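Intradiol ring-cleavage dioxygenase (Streptomyces sp. SirexAA-E, PDB 4ILV) probably catalyses the iron(III)-dependent intradiol cleavage of catechol-type aromatic rings, its dioxygenase domain being fused to a carbohydrate-binding module in a secreted enzyme. Local coordinates at residues G81-F86 with H105-A110. Numbering follows the deposited sequence.
Sequences GVLLDF and HQFTGA
Leu84 and Gln106 form the hydrogen-bonded pair of an antiparallel ladder, with Leu84 N meeting Gln106 O at 2.8 Å in a nearly straight bond (175° at the hydrogen) and Gln106 N returning to Leu84 O. Further along, Thr108 N reaches Val82 O at 2.9 Å, and Phe107 CA adds a C-H...O contact to that same oxygen.

Past the strand ends a side chain continues the bonding. Thr108 turns OG1 between its own backbone N and carbonyl carbon (chi1 56°), which brings the hydroxyl to Val82 N at 2.9 Å; Leu79 O is its second partner. Gly81 N bonds Thr108 O from above the carbonyl plane. A valine in place of Thr108 would probably leave Val82 N and Leu79 O without their shared hydroxyl partner.

Side-chain contacts divide between the two faces. Beside Asp85 and His105, Leu83 CD2 lies over the Phe107 ring, 4.0 Å from its centroid and 23° off the normal, and also touches His105 CD2 at 3.7 Å. On the other face Leu84 and Thr108 touch Val71 of strand 64-72, consistent with the beta sandwich of intradiol dioxygenases, and Gln106 NE2 nears Phe86 CE2 obliquely at 3.8 Å while bonding Thr115 O. The Phe86 side chain lies about 12 Å from the bound iron.

Ser49 OG bonds both Asp85 OD1 and His105 ND1, bridging neighbouring strands. The backbone ladder sets the register of outermost strand 103-107 on 83-87, and the Thr108 hydroxyl takes up Val82 N where strand pairing has ended.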
# COMPACT_ATOMS: atom_id res chain seq x y z
N GLY A 81 -14.35 8.81 -1.34
CA GLY A 81 -13.93 9.40 -0.08
C GLY A 81 -13.27 8.44 0.90
O GLY A 81 -13.20 8.71 2.10
N VAL A 82 -12.77 7.32 0.41
CA VAL A 82 -12.06 6.40 1.30
C VAL A 82 -10.67 6.93 1.57
O VAL A 82 -9.96 7.29 0.64
CB VAL A 82 -11.95 5.00 0.69
CG1 VAL A 82 -11.13 4.08 1.61
CG2 VAL A 82 -13.35 4.43 0.42
N LEU A 83 -10.28 6.97 2.85
CA LEU A 83 -8.92 7.34 3.24
C LEU A 83 -7.96 6.16 3.08
O LEU A 83 -8.19 5.08 3.62
CB LEU A 83 -8.93 7.84 4.69
CG LEU A 83 -7.66 8.27 5.44
CD1 LEU A 83 -6.83 7.11 5.98
CD2 LEU A 83 -6.81 9.20 4.59
N LEU A 84 -6.89 6.36 2.30
CA LEU A 84 -5.81 5.39 2.18
C LEU A 84 -4.49 6.01 2.66
O LEU A 84 -4.03 6.98 2.10
CB LEU A 84 -5.67 4.92 0.74
CG LEU A 84 -6.89 4.17 0.19
CD1 LEU A 84 -6.76 4.02 -1.31
CD2 LEU A 84 -6.97 2.81 0.86
N ASP A 85 -3.91 5.43 3.70
CA ASP A 85 -2.72 5.98 4.34
C ASP A 85 -1.61 4.96 4.19
O ASP A 85 -1.63 3.91 4.83
CB ASP A 85 -3.04 6.25 5.82
CG ASP A 85 -1.92 6.99 6.56
OD1 ASP A 85 -1.01 7.55 5.91
OD2 ASP A 85 -1.96 7.03 7.82
N PHE A 86 -0.64 5.26 3.33
CA PHE A 86 0.43 4.33 3.00
C PHE A 86 1.72 4.65 3.76
O PHE A 86 2.04 5.82 3.99
CB PHE A 86 0.75 4.38 1.50
CG PHE A 86 -0.34 3.82 0.61
CD1 PHE A 86 -0.39 2.46 0.34
CD2 PHE A 86 -1.26 4.65 -0.01
CE1 PHE A 86 -1.35 1.94 -0.51
CE2 PHE A 86 -2.22 4.14 -0.87
CZ PHE A 86 -2.27 2.79 -1.11
N HIS A 105 -0.88 9.98 2.66
CA HIS A 105 -2.25 9.50 2.52
C HIS A 105 -3.02 10.22 1.43
O HIS A 105 -2.61 11.30 0.97
CB HIS A 105 -3.01 9.61 3.85
CG HIS A 105 -3.32 11.02 4.26
ND1 HIS A 105 -2.54 11.74 5.14
CD2 HIS A 105 -4.34 11.84 3.91
CE1 HIS A 105 -3.06 12.94 5.31
NE2 HIS A 105 -4.15 13.03 4.58
N GLN A 106 -4.14 9.62 1.04
CA GLN A 106 -4.99 10.16 -0.02
C GLN A 106 -6.43 9.68 0.17
O GLN A 106 -6.70 8.81 0.98
CB GLN A 106 -4.49 9.69 -1.38
CG GLN A 106 -4.56 8.17 -1.58
CD GLN A 106 -3.94 7.72 -2.88
OE1 GLN A 106 -4.62 7.64 -3.90
NE2 GLN A 106 -2.65 7.41 -2.85
N PHE A 107 -7.34 10.28 -0.59
CA PHE A 107 -8.75 9.90 -0.57
C PHE A 107 -9.19 9.45 -1.95
O PHE A 107 -8.73 10.01 -2.96
CB PHE A 107 -9.62 11.08 -0.12
CG PHE A 107 -9.37 11.50 1.30
CD1 PHE A 107 -10.17 11.01 2.32
CD2 PHE A 107 -8.32 12.35 1.61
CE1 PHE A 107 -9.93 11.39 3.64
CE2 PHE A 107 -8.08 12.72 2.92
CZ PHE A 107 -8.89 12.24 3.94
N THR A 108 -10.03 8.42 -2.02
CA THR A 108 -10.49 7.95 -3.32
C THR A 108 -11.44 8.97 -3.93
O THR A 108 -12.25 9.58 -3.22
CB THR A 108 -11.20 6.58 -3.25
OG1 THR A 108 -12.29 6.64 -2.33
CG2 THR A 108 -10.24 5.48 -2.87
N GLY A 109 -11.35 9.13 -5.24
CA GLY A 109 -12.22 10.05 -5.94
C GLY A 109 -13.59 9.47 -6.25
O GLY A 109 -13.98 8.43 -5.72
N ALA A 110 -14.31 10.16 -7.13
CA ALA A 110 -15.64 9.74 -7.52
C ALA A 110 -15.65 8.33 -8.11
O ALA A 110 -16.57 7.55 -7.87
CB ALA A 110 -16.22 10.73 -8.51